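Local structure of NUDIX hydrolase (Alicyclobacillus acidocaldarius subsp. acidocaldarius, 3QSJ) at residues 6-12 against 151-155; 63-69 against 133-138. The protein probably hydrolyses phosphorus-containing acid anhydrides, as Nudix enzymes do, with the help of a divalent metal ion such as magnesium or manganese. All blocks are in the same frame, centred on the assembly; numbering follows the deposited sequence.

Contact 1. Residues 6-12 against 151-155; sequences DIRKAAT and RFDTR
From Arg8 to Ala11 the backbone pairs in parallel with Phe152 to Arg155, the two strand segments running at 29° to each other and approaching to 4.1 Å. Five N-H···O=C bonds zigzag between them: Arg8 N to Arg151 O, Asp153 N back to Arg8 O (2.8 Å), Ala10 N to Asp153 O, Arg155 N to Ala10 O and Thr12 N to Arg155 O. Before this ladder, a water bridges the two segments, donating to Asp6 O and accepting from Arg151 N.

On one face of the sheet Ile7 lies alongside Arg151, its CG1 over a face of the guanidinium, while Arg151 NH2 is bonded to Thr144 O. Ile7 CG2, set anti to the backbone N, reaches Asp153 CB at 3.7 Å. Bends in Lys9 at chi2 (-80°) and chi4 lay CE beside the carboxylate, 3.7 Å from Asp153 OD2, with NZ farther off; that oxygen is paired instead with Arg141. Farther along, Arg155 carries its charge to Asp71 and Asp72.

The opposite face carries Arg8, Phe152, Ala10 and Thr154. Phe152 CD1 lies 3.7 Å from Arg8 CB, and Arg8 O sits at the ring edge, near its plane. Ala10 CB touches both CD1 of that ring and Thr154 OG1. Thr154 turns its methyl CG2 to within 3.4 Å of Thr12 OG1.

Strand 7-18 also pairs with strand 42-48, Ala11 bonding through its backbone to Gly47, so the parallel pair lies beside the strand that supplies Gly46 to the calcium site, an arrangement characteristic of the mixed sheet of the Nudix fold.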
loop_
_atom_site.group_PDB
_atom_site.type_symbol
_atom_site.label_atom_id
_atom_site.label_comp_id
_atom_site.label_asym_id
_atom_site.label_seq_id
_atom_site.Cartn_x
_atom_site.Cartn_y
_atom_site.Cartn_z
ATOM N N ASP A 6 7.071 12.940 17.359
ATOM C CA ASP A 6 6.715 11.506 17.275
ATOM C C ASP A 6 7.241 10.966 15.939
ATOM O O ASP A 6 7.112 11.655 14.925
ATOM C CB ASP A 6 5.171 11.370 17.197
ATOM C CG ASP A 6 4.434 11.739 18.471
ATOM O OD1 ASP A 6 4.893 11.331 19.558
ATOM O OD2 ASP A 6 3.351 12.364 18.370
ATOM N N ILE A 7 7.805 9.747 15.908
ATOM C CA ILE A 7 8.195 9.118 14.632
ATOM C C ILE A 7 7.152 8.018 14.456
ATOM O O ILE A 7 7.197 6.977 15.150
ATOM C CB ILE A 7 9.634 8.577 14.701
ATOM C CG1 ILE A 7 10.623 9.718 14.909
ATOM C CG2 ILE A 7 9.986 7.782 13.411
ATOM C CD1 ILE A 7 12.041 9.152 15.454
ATOM N N ARG A 8 6.158 8.303 13.634
ATOM C CA ARG A 8 4.987 7.434 13.557
ATOM C C ARG A 8 5.199 6.205 12.676
ATOM O O ARG A 8 5.523 6.354 11.509
ATOM C CB ARG A 8 3.775 8.257 13.101
ATOM C CG ARG A 8 2.443 7.500 13.191
ATOM C CD ARG A 8 1.583 8.012 14.334
ATOM N NE ARG A 8 0.433 7.145 14.608
ATOM C CZ ARG A 8 -0.827 7.442 14.297
ATOM N NH1 ARG A 8 -1.806 6.597 14.592
ATOM N NH2 ARG A 8 -1.113 8.574 13.663
ATOM N N LYS A 9 5.061 4.986 13.240
ATOM C CA LYS A 9 5.144 3.769 12.416
ATOM C C LYS A 9 3.991 3.750 11.378
ATOM O O LYS A 9 2.815 4.010 11.721
ATOM C CB LYS A 9 5.052 2.508 13.279
ATOM C CG LYS A 9 6.369 2.270 14.076
ATOM C CD LYS A 9 7.423 1.635 13.197
ATOM C CE LYS A 9 8.667 1.308 14.042
ATOM N NZ LYS A 9 8.302 0.592 15.303
ATOM N N ALA A 10 4.331 3.454 10.122
ATOM C CA ALA A 10 3.374 3.413 9.006
ATOM C C ALA A 10 3.812 2.387 7.994
ATOM O O ALA A 10 4.940 1.847 8.075
ATOM C CB ALA A 10 3.357 4.794 8.325
ATOM N N ALA A 11 2.925 2.133 7.019
ATOM C CA ALA A 11 3.264 1.212 5.925
ATOM C C ALA A 11 2.503 1.585 4.728
ATOM O O ALA A 11 1.409 2.190 4.794
ATOM C CB ALA A 11 2.938 -0.236 6.291
ATOM N N THR A 12 3.096 1.248 3.597
ATOM C CA THR A 12 2.578 1.586 2.285
ATOM C C THR A 12 2.620 0.365 1.384
ATOM O O THR A 12 3.607 -0.372 1.397
ATOM C CB THR A 12 3.434 2.733 1.706
ATOM O OG1 THR A 12 3.304 3.860 2.576
ATOM C CG2 THR A 12 2.906 3.181 0.368
ATOM N N ARG A 151 6.827 13.286 11.172
ATOM C CA ARG A 151 7.729 12.232 10.760
ATOM C C ARG A 151 7.088 10.861 10.861
ATOM O O ARG A 151 6.275 10.626 11.767
ATOM C CB ARG A 151 9.020 12.232 11.632
ATOM C CG ARG A 151 9.807 13.563 11.624
ATOM C CD ARG A 151 10.997 13.383 12.535
ATOM N NE ARG A 151 12.022 12.551 11.907
ATOM C CZ ARG A 151 13.065 12.018 12.526
ATOM N NH1 ARG A 151 13.253 12.220 13.836
ATOM N NH2 ARG A 151 13.960 11.330 11.842
ATOM N N PHE A 152 7.427 9.971 9.899
ATOM C CA PHE A 152 6.969 8.608 9.863
ATOM C C PHE A 152 8.148 7.696 9.733
ATOM O O PHE A 152 9.164 8.061 9.116
ATOM C CB PHE A 152 6.069 8.319 8.640
ATOM C CG PHE A 152 4.807 9.127 8.638
ATOM C CD1 PHE A 152 3.706 8.730 9.404
ATOM C CD2 PHE A 152 4.763 10.367 8.003
ATOM C CE1 PHE A 152 2.579 9.556 9.524
ATOM C CE2 PHE A 152 3.613 11.165 8.078
ATOM C CZ PHE A 152 2.531 10.743 8.828
ATOM N N ASP A 153 7.939 6.452 10.145
ATOM C CA ASP A 153 8.950 5.416 9.891
ATOM C C ASP A 153 8.146 4.425 9.093
ATOM O O ASP A 153 7.309 3.701 9.659
ATOM C CB ASP A 153 9.398 4.838 11.222
ATOM C CG ASP A 153 10.420 3.737 11.127
ATOM O OD1 ASP A 153 10.586 3.173 10.040
ATOM O OD2 ASP A 153 11.055 3.447 12.144
ATOM N N THR A 154 8.292 4.474 7.759
ATOM C CA THR A 154 7.364 3.773 6.861
ATOM C C THR A 154 7.956 2.546 6.210
ATOM O O THR A 154 9.056 2.625 5.642
ATOM C CB THR A 154 6.922 4.752 5.777
ATOM O OG1 THR A 154 6.357 5.927 6.409
ATOM C CG2 THR A 154 5.854 4.093 4.806
ATOM N N ARG A 155 7.232 1.426 6.295
ATOM C CA ARG A 155 7.640 0.142 5.727
ATOM C C ARG A 155 6.944 0.025 4.383
ATOM O O ARG A 155 5.737 0.158 4.326
ATOM C CB ARG A 155 7.223 -1.015 6.641
ATOM C CG ARG A 155 8.169 -2.245 6.570
ATOM C CD ARG A 155 9.596 -2.008 7.139
ATOM N NE ARG A 155 9.576 -1.397 8.461
ATOM C CZ ARG A 155 9.652 -2.060 9.630
ATOM N NH1 ARG A 155 9.736 -3.393 9.650
ATOM N NH2 ARG A 155 9.597 -1.403 10.774
HETATM O O HOH W 1 5.370 13.214 13.693
#

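Contact 2. Residues 63-69 against 133-138; sequences RPVCAED and LGLLRR
Leu133 opens a 3-10 turn that packs against the type II beta turn Pro64-Ala67, in the loop leading to helix 72-87 of this Nudix fold. Its CB lies 3.8 Å from Pro64 CD, the two side chains pointing the same way, and its carbonyl oxygen receives a CA-H···O contact from Pro64. Gly134 returns one from its own CA to Arg63 O, and its carbonyl meets the Val65 methyl CG2. Leu136 O then accepts Val65 N at 2.8 Å, in the carbonyl plane. Arg137 forms a single backbone bridge with Val65; its extended side chain ends under Cys66 SG, which sits 3.3 Å above the guanidinium plane, offset toward the rim, while NH1 and NE are bonded to Met217 O and Leu220 O. Arg138 N closes the bridge on Val65 O, and its chain, stretched from CG to NE, passes Cys66 O. Its NH1 is salt-bridged to Asp69 OD2 (2.8 Å), on that oxygen's anti side, and also to Asp72, while the Glu68 carboxylate stacks over the guanidinium without a bond, planes 7° apart. An alanine here would probably leave Asp69 without its salt-bridge mate and Glu68 without the cation beneath it. A water donates to Asp69 OD2 and accepts from Arg138 NH2 (2.8 Å).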
loop_
_atom_site.group_PDB
_atom_site.type_symbol
_atom_site.label_atom_id
_atom_site.label_comp_id
_atom_site.label_asym_id
_atom_site.label_seq_id
_atom_site.Cartn_x
_atom_site.Cartn_y
_atom_site.Cartn_z
ATOM N N ARG A 63 4.581 -15.314 5.505
ATOM C CA ARG A 63 5.434 -14.196 5.948
ATOM C C ARG A 63 5.859 -13.429 4.705
ATOM O O ARG A 63 6.109 -14.034 3.660
ATOM C CB ARG A 63 6.688 -14.849 6.621
ATOM C CG ARG A 63 7.848 -13.986 7.020
ATOM C CD ARG A 63 8.913 -14.876 7.679
ATOM N NE ARG A 63 8.326 -15.767 8.697
ATOM C CZ ARG A 63 8.526 -17.090 8.802
ATOM N NH1 ARG A 63 9.369 -17.720 7.977
ATOM N NH2 ARG A 63 7.917 -17.784 9.753
ATOM N N PRO A 64 6.056 -12.107 4.813
ATOM C CA PRO A 64 6.482 -11.336 3.643
ATOM C C PRO A 64 7.819 -11.808 3.079
ATOM O O PRO A 64 8.715 -12.228 3.821
ATOM C CB PRO A 64 6.505 -9.866 4.161
ATOM C CG PRO A 64 5.653 -9.866 5.362
ATOM C CD PRO A 64 5.843 -11.234 6.002
ATOM N N VAL A 65 7.955 -11.732 1.751
ATOM C CA VAL A 65 9.223 -12.064 1.067
ATOM C C VAL A 65 10.187 -10.933 1.464
ATOM O O VAL A 65 9.794 -9.755 1.452
ATOM C CB VAL A 65 9.011 -12.136 -0.478
ATOM C CG1 VAL A 65 10.310 -12.385 -1.191
ATOM C CG2 VAL A 65 8.022 -13.256 -0.822
ATOM N N CYS A 66 11.451 -11.287 1.855
ATOM C CA CYS A 66 12.435 -10.312 2.313
ATOM C C CYS A 66 12.058 -9.579 3.623
ATOM O O CYS A 66 12.643 -8.527 3.915
ATOM C CB CYS A 66 12.836 -9.342 1.195
ATOM S SG CYS A 66 13.464 -10.169 -0.278
ATOM N N ALA A 67 11.186 -10.205 4.468
ATOM C CA ALA A 67 10.960 -9.753 5.847
ATOM C C ALA A 67 12.307 -9.861 6.555
ATOM O O ALA A 67 13.030 -10.817 6.312
ATOM C CB ALA A 67 9.940 -10.636 6.552
ATOM N N GLU A 68 12.668 -8.861 7.380
ATOM C CA GLU A 68 13.942 -8.870 8.111
ATOM C C GLU A 68 13.639 -8.570 9.588
ATOM O O GLU A 68 14.505 -8.783 10.410
ATOM C CB GLU A 68 14.844 -7.703 7.668
ATOM C CG GLU A 68 15.216 -7.586 6.201
ATOM C CD GLU A 68 16.051 -6.344 5.926
ATOM O OE1 GLU A 68 16.665 -5.799 6.872
ATOM O OE2 GLU A 68 16.141 -5.948 4.743
ATOM N N ASP A 69 12.464 -8.027 9.920
ATOM C CA ASP A 69 12.206 -7.643 11.307
ATOM C C ASP A 69 10.916 -8.226 11.864
ATOM O O ASP A 69 10.005 -8.569 11.104
ATOM C CB ASP A 69 12.174 -6.099 11.357
ATOM C CG ASP A 69 13.481 -5.416 11.023
ATOM O OD1 ASP A 69 14.474 -5.670 11.718
ATOM O OD2 ASP A 69 13.498 -4.591 10.117
ATOM N N LEU A 133 0.569 -13.309 3.652
ATOM C CA LEU A 133 1.697 -12.356 3.622
ATOM C C LEU A 133 2.831 -12.763 2.648
ATOM O O LEU A 133 3.621 -11.906 2.248
ATOM C CB LEU A 133 2.241 -12.193 5.040
ATOM C CG LEU A 133 1.192 -11.610 6.010
ATOM C CD1 LEU A 133 1.771 -11.469 7.445
ATOM C CD2 LEU A 133 0.560 -10.279 5.456
ATOM N N GLY A 134 2.811 -14.014 2.207
ATOM C CA GLY A 134 3.758 -14.536 1.239
ATOM C C GLY A 134 3.621 -13.833 -0.119
ATOM O O GLY A 134 4.516 -13.925 -0.977
ATOM N N LEU A 135 2.476 -13.195 -0.348
ATOM C CA LEU A 135 2.185 -12.438 -1.601
ATOM C C LEU A 135 2.768 -11.011 -1.544
ATOM O O LEU A 135 2.725 -10.315 -2.552
ATOM C CB LEU A 135 0.687 -12.401 -1.852
ATOM C CG LEU A 135 0.089 -13.742 -2.262
ATOM C CD1 LEU A 135 -1.450 -13.595 -2.389
ATOM C CD2 LEU A 135 0.672 -14.220 -3.596
ATOM N N LEU A 136 3.361 -10.613 -0.422
ATOM C CA LEU A 136 4.005 -9.269 -0.340
ATOM C C LEU A 136 5.487 -9.374 -0.198
ATOM O O LEU A 136 5.961 -10.332 0.446
ATOM C CB LEU A 136 3.494 -8.470 0.890
ATOM C CG LEU A 136 2.228 -7.624 0.606
ATOM C CD1 LEU A 136 0.993 -8.534 0.184
ATOM C CD2 LEU A 136 1.828 -6.953 1.919
ATOM N N ARG A 137 6.202 -8.435 -0.803
ATOM C CA ARG A 137 7.627 -8.358 -0.692
ATOM C C ARG A 137 7.982 -7.063 0.048
ATOM O O ARG A 137 7.560 -5.976 -0.363
ATOM C CB ARG A 137 8.267 -8.383 -2.096
ATOM C CG ARG A 137 9.768 -8.227 -2.098
ATOM C CD ARG A 137 10.328 -7.950 -3.514
ATOM N NE ARG A 137 11.791 -7.882 -3.473
ATOM C CZ ARG A 137 12.599 -8.935 -3.565
ATOM N NH1 ARG A 137 12.094 -10.158 -3.724
ATOM N NH2 ARG A 137 13.932 -8.784 -3.440
ATOM N N ARG A 138 8.790 -7.148 1.108
ATOM C CA ARG A 138 9.315 -5.934 1.735
ATOM C C ARG A 138 10.304 -5.333 0.747
ATOM O O ARG A 138 11.258 -6.017 0.334
ATOM C CB ARG A 138 9.997 -6.271 3.079
ATOM C CG ARG A 138 10.710 -5.077 3.605
ATOM C CD ARG A 138 11.280 -5.238 5.010
ATOM N NE ARG A 138 12.266 -4.190 5.275
ATOM C CZ ARG A 138 12.748 -3.929 6.496
ATOM N NH1 ARG A 138 12.291 -4.600 7.563
ATOM N NH2 ARG A 138 13.668 -2.989 6.666
HETATM O O HOH W 2 14.822 -2.510 9.220
#

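Contacts 1 and 2 have centres 18 Å apart and both reach one mixed sheet, contact 2 through strand 137-143 alone; strands 137-143 and 151-160 are antiparallel neighbours in it and follow each other along the chain. In sequence order 6-12 comes first, then 63-69, 133-138 and 151-155, so contact 2 forms within the span that contact 1 brings together. Their nearest point is a cluster of charges: Arg155 NH1 stands 3.5 Å from Arg138 NH1, and both arginines form salt bridges with Asp72, at the start of helix 72-87. That helix carries Glu82 and Glu86 of the calcium site, so the shared acid ties its first turn to two adjacent strands of the sheet.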